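Pirin-like protein YhaK (PDB 2VEC) is a cytoplasmic monomer of the pirin family, a redox-sensitive bicupin with a reactive cysteine, and lacks quercetin 2,3-dioxygenase activity. Local coordinates at residues Y45-G50 with Y205-H210; L66-L71 with P134-Q139; A75-R80 with Y124-L129; D93-Y98 with Q107-E112. One frame throughout, in Å; residues are numbered along the deposited sequence.

Contact 1: Y45-G50 with Y205-H210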
loop_
_atom_site.group_PDB
_atom_site.type_symbol
_atom_site.label_atom_id
_atom_site.label_comp_id
_atom_site.label_asym_id
_atom_site.label_seq_id
_atom_site.Cartn_x
_atom_site.Cartn_y
_atom_site.Cartn_z
ATOM N N TYR A 45 3.281 -12.812 -0.494
ATOM C CA TYR A 45 2.675 -12.865 -1.810
ATOM C C TYR A 45 3.059 -11.638 -2.610
ATOM O O TYR A 45 3.378 -10.614 -2.009
ATOM C CB TYR A 45 1.144 -12.951 -1.718
ATOM C CG TYR A 45 0.458 -11.896 -0.850
ATOM C CD1 TYR A 45 0.213 -12.121 0.501
ATOM C CD2 TYR A 45 0.002 -10.702 -1.409
ATOM C CE1 TYR A 45 -0.453 -11.141 1.276
ATOM C CE2 TYR A 45 -0.699 -9.715 -0.647
ATOM C CZ TYR A 45 -0.885 -9.941 0.705
ATOM O OH TYR A 45 -1.551 -8.997 1.462
ATOM N N THR A 46 3.049 -11.756 -3.943
ATOM C CA THR A 46 3.310 -10.620 -4.848
ATOM C C THR A 46 2.300 -10.540 -6.013
ATOM O O THR A 46 2.190 -11.517 -6.779
ATOM C CB THR A 46 4.723 -10.745 -5.491
ATOM O OG1 THR A 46 5.702 -10.950 -4.456
ATOM C CG2 THR A 46 5.061 -9.483 -6.276
ATOM N N PHE A 47 1.565 -9.413 -6.115
ATOM C CA PHE A 47 0.687 -9.144 -7.250
ATOM C C PHE A 47 1.530 -8.271 -8.192
ATOM O O PHE A 47 2.125 -7.314 -7.717
ATOM C CB PHE A 47 -0.532 -8.262 -6.905
ATOM C CG PHE A 47 -1.571 -8.892 -6.001
ATOM C CD1 PHE A 47 -2.685 -9.527 -6.552
ATOM C CD2 PHE A 47 -1.534 -8.711 -4.651
ATOM C CE1 PHE A 47 -3.685 -10.061 -5.730
ATOM C CE2 PHE A 47 -2.522 -9.250 -3.804
ATOM C CZ PHE A 47 -3.579 -9.933 -4.332
ATOM N N SER A 48 1.553 -8.590 -9.478
ATOM C CA SER A 48 2.190 -7.739 -10.497
ATOM C C SER A 48 1.136 -7.368 -11.514
ATOM O O SER A 48 0.533 -8.274 -12.112
ATOM C CB SER A 48 3.341 -8.485 -11.168
ATOM O OG SER A 48 4.310 -8.885 -10.181
ATOM N N PHE A 49 0.888 -6.064 -11.683
ATOM C CA PHE A 49 -0.149 -5.570 -12.596
ATOM C C PHE A 49 0.398 -4.698 -13.708
ATOM O O PHE A 49 1.437 -4.039 -13.563
ATOM C CB PHE A 49 -1.232 -4.743 -11.856
ATOM C CG PHE A 49 -1.886 -5.468 -10.712
ATOM C CD1 PHE A 49 -2.565 -6.663 -10.927
ATOM C CD2 PHE A 49 -1.820 -4.947 -9.417
ATOM C CE1 PHE A 49 -3.173 -7.372 -9.886
ATOM C CE2 PHE A 49 -2.466 -5.613 -8.373
ATOM C CZ PHE A 49 -3.128 -6.830 -8.603
ATOM N N GLY A 50 -0.358 -4.690 -14.799
ATOM C CA GLY A 50 -0.054 -3.914 -15.981
ATOM C C GLY A 50 -0.295 -2.420 -15.858
ATOM O O GLY A 50 -0.834 -1.959 -14.861
ATOM N N TYR A 205 -8.447 0.308 -6.310
ATOM C CA TYR A 205 -8.010 -1.027 -5.972
ATOM C C TYR A 205 -8.233 -1.181 -4.473
ATOM O O TYR A 205 -7.833 -0.307 -3.659
ATOM C CB TYR A 205 -6.522 -1.194 -6.299
ATOM C CG TYR A 205 -5.985 -2.564 -5.942
ATOM C CD1 TYR A 205 -6.171 -3.616 -6.808
ATOM C CD2 TYR A 205 -5.261 -2.773 -4.765
ATOM C CE1 TYR A 205 -5.700 -4.918 -6.495
ATOM C CE2 TYR A 205 -4.737 -4.048 -4.470
ATOM C CZ TYR A 205 -4.997 -5.105 -5.337
ATOM O OH TYR A 205 -4.546 -6.369 -5.058
ATOM N N LEU A 206 -8.822 -2.323 -4.086
ATOM C CA LEU A 206 -9.022 -2.671 -2.673
ATOM C C LEU A 206 -8.074 -3.801 -2.300
ATOM O O LEU A 206 -7.961 -4.759 -3.063
ATOM C CB LEU A 206 -10.451 -3.197 -2.471
ATOM C CG LEU A 206 -11.559 -2.335 -3.093
ATOM C CD1 LEU A 206 -12.903 -2.919 -2.673
ATOM C CD2 LEU A 206 -11.464 -0.891 -2.598
ATOM N N GLN A 207 -7.474 -3.751 -1.096
ATOM C CA GLN A 207 -6.570 -4.806 -0.648
ATOM C C GLN A 207 -6.885 -5.178 0.784
ATOM O O GLN A 207 -6.953 -4.306 1.647
ATOM C CB GLN A 207 -5.082 -4.384 -0.790
ATOM C CG GLN A 207 -4.097 -5.471 -0.284
ATOM C CD GLN A 207 -4.198 -6.741 -1.137
ATOM O OE1 GLN A 207 -4.298 -6.645 -2.362
ATOM N NE2 GLN A 207 -4.180 -7.905 -0.512
ATOM N N SER A 208 -7.078 -6.469 1.043
ATOM C CA SER A 208 -7.157 -6.940 2.408
ATOM C C SER A 208 -5.720 -7.080 2.943
ATOM O O SER A 208 -4.906 -7.850 2.352
ATOM C CB SER A 208 -7.888 -8.290 2.443
ATOM O OG SER A 208 -7.570 -8.985 3.670
ATOM N N ILE A 209 -5.403 -6.357 4.024
ATOM C CA ILE A 209 -4.141 -6.602 4.730
ATOM C C ILE A 209 -4.377 -7.754 5.712
ATOM O O ILE A 209 -3.610 -8.746 5.747
ATOM C CB ILE A 209 -3.629 -5.347 5.458
ATOM C CG1 ILE A 209 -3.247 -4.237 4.435
ATOM C CG2 ILE A 209 -2.387 -5.689 6.334
ATOM C CD1 ILE A 209 -3.061 -2.833 5.155
ATOM N N HIS A 210 -5.437 -7.596 6.510
ATOM C CA HIS A 210 -5.962 -8.733 7.247
ATOM C C HIS A 210 -7.444 -8.587 7.493
ATOM O O HIS A 210 -8.012 -7.508 7.565
ATOM C CB HIS A 210 -5.181 -9.061 8.515
ATOM C CG HIS A 210 -5.413 -8.112 9.647
ATOM N ND1 HIS A 210 -6.517 -8.187 10.469
ATOM C CD2 HIS A 210 -4.665 -7.089 10.112
ATOM C CE1 HIS A 210 -6.442 -7.244 11.391
ATOM N NE2 HIS A 210 -5.323 -6.572 11.204
HETATM O O HOH W 1 -1.655 -9.512 4.052
#
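The hydroxyl of Tyr205 sits over the middle of the Phe47 ring, its OH 3.7 Å from Phe47 CE2. Phe47 also meets the side-chain amide of Gln207, which arrives from the opposite direction with its plane 59° from the ring, Gln207 OE1 lying 3.5 Å from Phe47 CE2. Next along, Phe49 packs obliquely on the Tyr205 ring, the nearest carbons, Phe49 CE2 and Tyr205 CE1, being 3.8 Å apart; Phe232 meets both rings edge-to-face. At the other end Tyr45 crosses the gap through a water, which accepts from Tyr45 OH at 2.6 Å and donates to Ile209 O at 2.7 Å; Arg31 also binds that carbonyl. What positions this layer comes mostly from 205-210 itself. Tyr205 OH donates to Gln207 OE1 at 2.7 Å, almost in line with the C=O, while Gln207 NE2 donates to Ser208 O at 3.0 Å and to Gly228 O. With both ends of the amide bonded, its rotation is fixed. The chain of Gln207 bends at chi2 (64°), which swings the amide back between Tyr205 and Ser208. The two strands run antiparallel, 11.9 Å apart, in separate sheets, and meet mainly through side chains. This is the interface of a bicupin, where a sheet of the N-terminal pirin domain packs on one of the C-terminal cupin domain.

Contact 2: L66-L71 with P134-Q139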
loop_
_atom_site.group_PDB
_atom_site.type_symbol
_atom_site.label_atom_id
_atom_site.label_comp_id
_atom_site.label_asym_id
_atom_site.label_seq_id
_atom_site.Cartn_x
_atom_site.Cartn_y
_atom_site.Cartn_z
ATOM N N LEU A 66 1.882 -5.072 -5.853
ATOM C CA LEU A 66 1.549 -5.004 -4.430
ATOM C C LEU A 66 2.050 -6.298 -3.816
ATOM O O LEU A 66 1.725 -7.427 -4.273
ATOM C CB LEU A 66 0.040 -4.791 -4.176
ATOM C CG LEU A 66 -0.249 -4.676 -2.646
ATOM C CD1 LEU A 66 -1.327 -3.711 -2.348
ATOM C CD2 LEU A 66 -0.510 -6.062 -2.002
ATOM N N ASN A 67 2.908 -6.167 -2.827
ATOM C CA ASN A 67 3.457 -7.379 -2.240
ATOM C C ASN A 67 3.473 -7.353 -0.741
ATOM O O ASN A 67 3.331 -6.285 -0.134
ATOM C CB ASN A 67 4.812 -7.751 -2.859
ATOM C CG ASN A 67 5.957 -6.915 -2.372
ATOM O OD1 ASN A 67 6.320 -6.934 -1.197
ATOM N ND2 ASN A 67 6.610 -6.230 -3.314
ATOM N N GLN A 68 3.565 -8.527 -0.148
ATOM C CA GLN A 68 3.818 -8.622 1.272
ATOM C C GLN A 68 4.943 -9.609 1.438
ATOM O O GLN A 68 4.915 -10.692 0.856
ATOM C CB GLN A 68 2.595 -9.076 2.061
ATOM C CG GLN A 68 2.965 -9.374 3.539
ATOM C CD GLN A 68 1.759 -9.478 4.443
ATOM O OE1 GLN A 68 0.878 -8.594 4.419
ATOM N NE2 GLN A 68 1.706 -10.545 5.259
ATOM N N GLU A 69 5.968 -9.211 2.180
ATOM C CA GLU A 69 7.154 -10.039 2.338
ATOM C C GLU A 69 7.508 -10.142 3.800
ATOM O O GLU A 69 7.163 -9.258 4.595
ATOM C CB GLU A 69 8.318 -9.462 1.533
ATOM C CG GLU A 69 8.127 -9.630 -0.007
ATOM C CD GLU A 69 8.171 -11.105 -0.433
ATOM O OE1 GLU A 69 9.169 -11.807 -0.073
ATOM O OE2 GLU A 69 7.211 -11.569 -1.101
ATOM N N VAL A 70 8.159 -11.248 4.149
ATOM C CA VAL A 70 8.632 -11.492 5.504
ATOM C C VAL A 70 10.135 -11.729 5.409
ATOM O O VAL A 70 10.558 -12.617 4.679
ATOM C CB VAL A 70 7.909 -12.722 6.133
ATOM C CG1 VAL A 70 8.475 -13.080 7.515
ATOM C CG2 VAL A 70 6.385 -12.491 6.223
ATOM N N LEU A 71 10.926 -10.935 6.136
ATOM C CA LEU A 71 12.377 -11.147 6.290
ATOM C C LEU A 71 12.699 -11.749 7.659
ATOM O O LEU A 71 12.247 -11.225 8.682
ATOM C CB LEU A 71 13.123 -9.810 6.160
ATOM C CG LEU A 71 13.569 -9.254 4.803
ATOM C CD1 LEU A 71 14.189 -7.873 5.015
ATOM C CD2 LEU A 71 14.591 -10.159 4.116
ATOM N N PRO A 134 11.686 -11.416 13.347
ATOM C CA PRO A 134 11.489 -11.149 11.916
ATOM C C PRO A 134 10.817 -9.838 11.623
ATOM O O PRO A 134 10.413 -9.101 12.524
ATOM C CB PRO A 134 10.560 -12.281 11.454
ATOM C CG PRO A 134 9.706 -12.463 12.744
ATOM C CD PRO A 134 10.683 -12.399 13.853
ATOM N N LEU A 135 10.698 -9.565 10.310
ATOM C CA LEU A 135 10.035 -8.338 9.746
ATOM C C LEU A 135 8.971 -8.635 8.665
ATOM O O LEU A 135 9.208 -9.445 7.769
ATOM C CB LEU A 135 11.079 -7.399 9.121
ATOM C CG LEU A 135 10.681 -6.289 8.126
ATOM C CD1 LEU A 135 10.128 -5.020 8.791
ATOM C CD2 LEU A 135 11.880 -5.908 7.269
ATOM N N THR A 136 7.811 -7.959 8.725
ATOM C CA THR A 136 6.746 -8.124 7.735
ATOM C C THR A 136 6.345 -6.756 7.180
ATOM O O THR A 136 6.118 -5.817 7.931
ATOM C CB THR A 136 5.470 -8.760 8.319
ATOM O OG1 THR A 136 5.784 -9.988 8.982
ATOM C CG2 THR A 136 4.416 -9.041 7.177
ATOM N N ARG A 137 6.275 -6.630 5.872
ATOM C CA ARG A 137 5.921 -5.339 5.334
ATOM C C ARG A 137 5.215 -5.486 4.006
ATOM O O ARG A 137 5.495 -6.423 3.261
ATOM C CB ARG A 137 7.129 -4.426 5.217
ATOM C CG ARG A 137 8.224 -4.894 4.304
ATOM C CD ARG A 137 8.141 -4.161 2.995
ATOM N NE ARG A 137 9.161 -4.721 2.099
ATOM C CZ ARG A 137 8.909 -5.607 1.147
ATOM N NH1 ARG A 137 7.667 -6.028 0.946
ATOM N NH2 ARG A 137 9.902 -6.044 0.386
ATOM N N MET A 138 4.298 -4.571 3.739
ATOM C CA MET A 138 3.556 -4.574 2.481
ATOM C C MET A 138 4.194 -3.467 1.654
ATOM O O MET A 138 4.702 -2.485 2.208
ATOM C CB MET A 138 2.095 -4.309 2.750
ATOM C CG MET A 138 1.262 -4.077 1.487
ATOM S SD MET A 138 -0.501 -4.268 1.816
ATOM C CE MET A 138 -0.649 -6.046 2.109
ATOM N N GLN A 139 4.253 -3.671 0.349
ATOM C CA GLN A 139 4.997 -2.751 -0.531
ATOM C C GLN A 139 4.168 -2.564 -1.753
ATOM O O GLN A 139 3.635 -3.556 -2.287
ATOM C CB GLN A 139 6.371 -3.358 -0.863
ATOM C CG GLN A 139 7.173 -2.523 -1.858
ATOM C CD GLN A 139 8.539 -3.080 -2.106
ATOM O OE1 GLN A 139 8.743 -3.806 -3.070
ATOM N NE2 GLN A 139 9.487 -2.763 -1.233
#
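Strands 66-71 and 135-139 pair antiparallel, 4.5 Å between axes, with two-way backbone hydrogen bonds at Asn67-Gln139, Glu69-Arg137 and Leu71-Leu135. They are neighbouring strands of the larger sheet of the N-terminal cupin beta-sandwich. On the face of Asn67, Arg137 and Gln139 a polar cluster forms. Asn67 holds CG between its backbone N and carbonyl carbon (chi1 76°), which tips the amide across to the partner strand. Its OD1 accepts from Arg137 NH1 at 2.7 Å, in the carbonyl plane, and its ND2 gives a longer bond of 3.2 Å to Gln139 OE1, approaching from above that carbonyl's plane. Gln139 OE1 also takes the indole N-H of Trp141. Gln139 NE2 lies over one face of the guanidinium, off toward its rim, and bonds to Asn89. Farther along this face Leu71 CD1 meets Leu135 CD2 at 3.8 Å. The other face is turned toward the second domain at one end: Met138 touches Ile209 there, and its CE lies 4.1 Å from Leu66 CD2. Gln68, whose NE2 is bonded to the carbonyls of Trp40 and Ala43, lays that nitrogen 3.6 Å from Thr136 CG2.

Contact 3: A75-R80 with Y124-L129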
loop_
_atom_site.group_PDB
_atom_site.type_symbol
_atom_site.label_atom_id
_atom_site.label_comp_id
_atom_site.label_asym_id
_atom_site.label_seq_id
_atom_site.Cartn_x
_atom_site.Cartn_y
_atom_site.Cartn_z
ATOM N N ALA A 75 18.089 -10.959 8.484
ATOM C CA ALA A 75 18.044 -11.032 7.008
ATOM C C ALA A 75 17.999 -9.675 6.301
ATOM O O ALA A 75 17.730 -8.644 6.926
ATOM C CB ALA A 75 16.880 -11.910 6.546
ATOM N N ALA A 76 18.250 -9.688 4.989
ATOM C CA ALA A 76 18.405 -8.455 4.214
ATOM C C ALA A 76 18.484 -8.705 2.711
ATOM O O ALA A 76 19.453 -9.298 2.229
ATOM C CB ALA A 76 19.658 -7.688 4.684
ATOM N N PHE A 77 17.486 -8.222 1.976
ATOM C CA PHE A 77 17.486 -8.289 0.512
ATOM C C PHE A 77 18.709 -7.606 -0.094
ATOM O O PHE A 77 19.232 -6.625 0.460
ATOM C CB PHE A 77 16.224 -7.643 -0.050
ATOM C CG PHE A 77 14.946 -8.311 0.378
ATOM C CD1 PHE A 77 14.764 -9.689 0.207
ATOM C CD2 PHE A 77 13.914 -7.557 0.926
ATOM C CE1 PHE A 77 13.568 -10.303 0.592
ATOM C CE2 PHE A 77 12.710 -8.162 1.319
ATOM C CZ PHE A 77 12.532 -9.534 1.146
ATOM N N GLN A 78 19.169 -8.120 -1.232
ATOM C CA GLN A 78 20.345 -7.538 -1.884
ATOM C C GLN A 78 19.952 -6.273 -2.656
ATOM O O GLN A 78 18.817 -6.177 -3.151
ATOM C CB GLN A 78 21.078 -8.566 -2.769
ATOM C CG GLN A 78 20.289 -9.085 -3.991
ATOM C CD GLN A 78 21.196 -9.746 -5.041
ATOM O OE1 GLN A 78 22.431 -9.708 -4.937
ATOM N NE2 GLN A 78 20.580 -10.355 -6.054
ATOM N N PRO A 79 20.876 -5.294 -2.748
ATOM C CA PRO A 79 20.559 -4.015 -3.393
ATOM C C PRO A 79 20.036 -4.215 -4.805
ATOM O O PRO A 79 20.466 -5.140 -5.499
ATOM C CB PRO A 79 21.908 -3.292 -3.443
ATOM C CG PRO A 79 22.714 -3.904 -2.361
ATOM C CD PRO A 79 22.267 -5.334 -2.260
ATOM N N ARG A 80 19.126 -3.348 -5.224
ATOM C CA ARG A 80 18.503 -3.449 -6.537
ATOM C C ARG A 80 18.095 -2.075 -7.064
ATOM O O ARG A 80 17.826 -1.141 -6.295
ATOM C CB ARG A 80 17.277 -4.381 -6.503
ATOM C CG ARG A 80 16.095 -3.878 -5.642
ATOM C CD ARG A 80 14.759 -4.505 -6.053
ATOM N NE ARG A 80 14.452 -4.185 -7.449
ATOM C CZ ARG A 80 13.596 -4.854 -8.208
ATOM N NH1 ARG A 80 12.936 -5.883 -7.702
ATOM N NH2 ARG A 80 13.411 -4.492 -9.482
ATOM N N TYR A 124 18.963 0.262 -4.130
ATOM C CA TYR A 124 18.242 0.374 -2.878
ATOM C C TYR A 124 18.272 -0.930 -2.108
ATOM O O TYR A 124 18.064 -1.997 -2.679
ATOM C CB TYR A 124 16.764 0.764 -3.159
ATOM C CG TYR A 124 16.634 2.130 -3.787
ATOM C CD1 TYR A 124 16.478 3.278 -2.996
ATOM C CD2 TYR A 124 16.701 2.289 -5.180
ATOM C CE1 TYR A 124 16.365 4.569 -3.598
ATOM C CE2 TYR A 124 16.608 3.545 -5.769
ATOM C CZ TYR A 124 16.440 4.677 -4.982
ATOM O OH TYR A 124 16.362 5.913 -5.607
ATOM N N SER A 125 18.492 -0.842 -0.804
ATOM C CA SER A 125 18.562 -2.040 0.022
ATOM C C SER A 125 17.636 -1.947 1.224
ATOM O O SER A 125 17.320 -0.856 1.702
ATOM C CB SER A 125 20.002 -2.307 0.463
ATOM O OG SER A 125 20.376 -1.467 1.533
ATOM N N GLU A 126 17.201 -3.106 1.703
ATOM C CA GLU A 126 16.249 -3.184 2.796
ATOM C C GLU A 126 16.749 -4.241 3.760
ATOM O O GLU A 126 16.911 -5.391 3.364
ATOM C CB GLU A 126 14.855 -3.545 2.256
ATOM C CG GLU A 126 13.903 -4.165 3.294
ATOM C CD GLU A 126 12.473 -4.346 2.776
ATOM O OE1 GLU A 126 12.286 -4.718 1.595
ATOM O OE2 GLU A 126 11.530 -4.110 3.566
ATOM N N HIS A 127 17.030 -3.844 5.000
ATOM C CA HIS A 127 17.584 -4.776 6.003
ATOM C C HIS A 127 16.690 -4.867 7.219
ATOM O O HIS A 127 16.231 -3.842 7.729
ATOM C CB HIS A 127 18.958 -4.335 6.539
ATOM C CG HIS A 127 20.009 -4.100 5.497
ATOM N ND1 HIS A 127 19.838 -4.395 4.159
ATOM C CD2 HIS A 127 21.269 -3.609 5.616
ATOM C CE1 HIS A 127 20.943 -4.086 3.498
ATOM N NE2 HIS A 127 21.825 -3.604 4.357
ATOM N N ASN A 128 16.489 -6.081 7.724
ATOM C CA ASN A 128 15.802 -6.254 8.992
ATOM C C ASN A 128 16.743 -5.836 10.141
ATOM O O ASN A 128 17.837 -6.376 10.271
ATOM C CB ASN A 128 15.336 -7.710 9.139
ATOM C CG ASN A 128 14.544 -7.962 10.413
ATOM O OD1 ASN A 128 14.453 -7.083 11.294
ATOM N ND2 ASN A 128 13.974 -9.190 10.528
ATOM N N LEU A 129 16.313 -4.868 10.956
ATOM C CA LEU A 129 17.155 -4.356 12.041
ATOM C C LEU A 129 17.298 -5.298 13.242
ATOM O O LEU A 129 18.208 -5.107 14.065
ATOM C CB LEU A 129 16.664 -2.977 12.503
ATOM C CG LEU A 129 17.095 -1.780 11.647
ATOM C CD1 LEU A 129 16.208 -0.571 11.909
ATOM C CD2 LEU A 129 18.565 -1.457 11.938
#
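Phe77 lies alongside Glu126, both side chains pointing the same way, and it is the edge of the ring that meets the carboxylate: Phe77 CD2 is 3.3 Å from Glu126 OE1, with the two planes 65° apart. Such an approach brings the weakly positive ring hydrogens to the oxygen rather than the pi face. Glu126 reaches this spot on an extended chain, CG opposite its own N (chi1 158°), and its OE2 is gripped by Arg137 NE and Tyr98 OH. The arginine would favour a charged carboxylate here. Phe77 also rests on Leu71 and Arg137. These residues face the interior between the two sheets of the N-terminal cupin beta-sandwich; 76-80 is an outermost strand of the smaller sheet and runs antiparallel to 124-128. Bonding along this edge is patchy. At one end Asn128 N donates to Ala75 O at 3.0 Å; at the other Arg80 N donates to Tyr124 O at 3.1 Å and Tyr124 N to Arg80 O at 2.8 Å. Between these ends the register slips by one residue, Ala76 lying opposite His127 but Arg80 opposite Tyr124; Pro79 CA adds a CH...O contact of 3.3 Å to Tyr124 O. On the opposite face of the sheet from Phe77, Ala76 CB presses obliquely against the imidazole of His127, 3.3 Å from its ND1. Asn128 turns back to the loop, its OD1 accepting from Ser130 N.

Contact 4: D93-Y98 with Q107-E112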
loop_
_atom_site.group_PDB
_atom_site.type_symbol
_atom_site.label_atom_id
_atom_site.label_comp_id
_atom_site.label_asym_id
_atom_site.label_seq_id
_atom_site.Cartn_x
_atom_site.Cartn_y
_atom_site.Cartn_z
ATOM N N ASP A 93 5.128 -5.439 10.853
ATOM C CA ASP A 93 5.690 -6.045 12.066
ATOM C C ASP A 93 7.165 -5.884 11.956
ATOM O O ASP A 93 7.717 -6.024 10.872
ATOM C CB ASP A 93 5.298 -7.556 12.228
ATOM C CG ASP A 93 5.791 -8.193 13.543
ATOM O OD1 ASP A 93 5.609 -7.632 14.667
ATOM O OD2 ASP A 93 6.291 -9.351 13.446
ATOM N N GLY A 94 7.790 -5.551 13.083
ATOM C CA GLY A 94 9.236 -5.403 13.152
ATOM C C GLY A 94 9.763 -4.034 12.749
ATOM O O GLY A 94 9.072 -3.032 12.869
ATOM N N GLU A 95 10.995 -4.014 12.258
ATOM C CA GLU A 95 11.707 -2.780 11.965
ATOM C C GLU A 95 12.739 -3.064 10.899
ATOM O O GLU A 95 13.337 -4.144 10.850
ATOM C CB GLU A 95 12.405 -2.203 13.234
ATOM C CG GLU A 95 12.991 -3.237 14.155
ATOM C CD GLU A 95 13.866 -2.662 15.252
ATOM O OE1 GLU A 95 14.044 -1.420 15.319
ATOM O OE2 GLU A 95 14.387 -3.478 16.047
ATOM N N ALA A 96 12.977 -2.068 10.060
ATOM C CA ALA A 96 13.837 -2.241 8.916
ATOM C C ALA A 96 14.599 -0.962 8.639
ATOM O O ALA A 96 14.130 0.128 8.971
ATOM C CB ALA A 96 12.994 -2.609 7.706
ATOM N N GLU A 97 15.769 -1.101 8.023
ATOM C CA GLU A 97 16.512 0.057 7.521
ATOM C C GLU A 97 16.589 0.017 5.986
ATOM O O GLU A 97 16.760 -1.051 5.395
ATOM C CB GLU A 97 17.903 0.143 8.176
ATOM C CG GLU A 97 18.763 1.231 7.591
ATOM C CD GLU A 97 19.824 1.756 8.516
ATOM O OE1 GLU A 97 20.479 0.958 9.228
ATOM O OE2 GLU A 97 20.022 2.991 8.507
ATOM N N TYR A 98 16.444 1.187 5.359
ATOM C CA TYR A 98 16.418 1.323 3.896
ATOM C C TYR A 98 17.565 2.208 3.481
ATOM O O TYR A 98 17.651 3.337 3.941
ATOM C CB TYR A 98 15.078 1.932 3.436
ATOM C CG TYR A 98 13.965 0.995 3.767
ATOM C CD1 TYR A 98 13.568 0.032 2.856
ATOM C CD2 TYR A 98 13.380 1.008 5.030
ATOM C CE1 TYR A 98 12.581 -0.886 3.188
ATOM C CE2 TYR A 98 12.380 0.113 5.361
ATOM C CZ TYR A 98 12.000 -0.844 4.443
ATOM O OH TYR A 98 11.028 -1.751 4.761
ATOM N N GLN A 107 15.073 4.521 8.737
ATOM C CA GLN A 107 14.576 3.337 9.441
ATOM C C GLN A 107 13.064 3.442 9.577
ATOM O O GLN A 107 12.534 4.532 9.808
ATOM C CB GLN A 107 15.147 3.266 10.860
ATOM C CG GLN A 107 16.647 3.255 10.977
ATOM C CD GLN A 107 17.079 3.341 12.456
ATOM O OE1 GLN A 107 16.367 2.857 13.344
ATOM N NE2 GLN A 107 18.219 3.967 12.718
ATOM N N ALA A 108 12.369 2.312 9.483
ATOM C CA ALA A 108 10.913 2.301 9.671
ATOM C C ALA A 108 10.479 1.127 10.536
ATOM O O ALA A 108 10.864 0.018 10.250
ATOM C CB ALA A 108 10.209 2.244 8.336
ATOM N N SER A 109 9.698 1.386 11.582
ATOM C CA SER A 109 9.111 0.321 12.428
ATOM C C SER A 109 7.630 0.069 12.133
ATOM O O SER A 109 6.990 0.795 11.376
ATOM C CB SER A 109 9.246 0.655 13.906
ATOM O OG SER A 109 10.552 1.079 14.244
ATOM N N ALA A 110 7.089 -0.974 12.753
ATOM C CA ALA A 110 5.671 -1.316 12.612
ATOM C C ALA A 110 4.841 -0.075 12.900
ATOM O O ALA A 110 5.135 0.666 13.867
ATOM C CB ALA A 110 5.319 -2.419 13.605
ATOM N N GLY A 111 3.825 0.157 12.081
ATOM C CA GLY A 111 2.960 1.297 12.286
ATOM C C GLY A 111 3.314 2.525 11.454
ATOM O O GLY A 111 2.615 3.542 11.537
ATOM N N GLU A 112 4.405 2.436 10.682
ATOM C CA GLU A 112 4.844 3.510 9.819
ATOM C C GLU A 112 4.707 3.118 8.366
ATOM O O GLU A 112 4.847 1.935 8.032
ATOM C CB GLU A 112 6.305 3.855 10.067
ATOM C CG GLU A 112 6.573 4.506 11.448
ATOM C CD GLU A 112 8.053 4.841 11.618
ATOM O OE1 GLU A 112 8.854 3.913 11.929
ATOM O OE2 GLU A 112 8.421 6.005 11.405
#
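A beta hairpin, strands 95-100 and 105-109, forms this contact, with Glu95 facing Ser109, Ala96 facing Ala108 and Glu97 facing Gln107. Ala96 and Ala108 are the hydrogen-bonded pair: Ala96 N donates to Ala108 O at 3.0 Å and Ala108 N returns a bond to Ala96 O at 2.9 Å. One step along, Ala110 N donates to Gly94 O, 2.9 Å, with a bent N-H...O angle of 131°. Gly94 has a positive phi (85°), a backbone shape that favours glycine, at the point where the chain leaves strand 85-93 for this hairpin. In the N-terminal cupin beta-sandwich the hairpin belongs to the smaller sheet, with 105-109 outermost and 95-100 bonded on its other side to 124-128. The methyls of Ala96 and Ala108 point into the sandwich, toward Leu135 and Ile91 of the facing sheet. Tyr98 packs beside them, its ring meeting Ala108 obliquely, CE2 4.3 Å from Ala108 CB; CG stands beside the backbone N (chi1 -64°), and the phenol runs inward with its hydroxyl directed to Glu126. The outward face is polar and looser. Ser109 OG comes within 3.9 Å of Glu95 CB, and the CG of Gln107 passes 4.2 Å from Glu97 OE2, while Glu97 OE1 forms a salt bridge with Arg99. Beyond the strand, Ser109-Glu112 makes a type II turn with Gly111 at its third position. Here the Glu112 side chain folds back: OE1 accepts from Ser109 N at 2.7 Å on the anti side of the carboxylate, and OE2 pairs with Lys155.

From the N terminus, 45-50 opens the widest loop, which closes only when 205-210 meets it in the second domain; contact 1 therefore encloses the other three. Inside it, 66-71 waits for 134-139, and contact 2 in turn encloses contact 3 (75-80 with 124-129), within which contact 4, a local hairpin, is innermost. The loops nest without crossing. Strand 45-48 bonds directly to 63-71, so the 45-50 side of contact 1 lies in the same larger sheet as contact 2, while contacts 3 and 4 share the smaller one through strands 124-128 and 95-100. Glu126 of contact 3 reaches across the sandwich to Arg137 of contact 2 and, within its own sheet, to Tyr98 of contact 4.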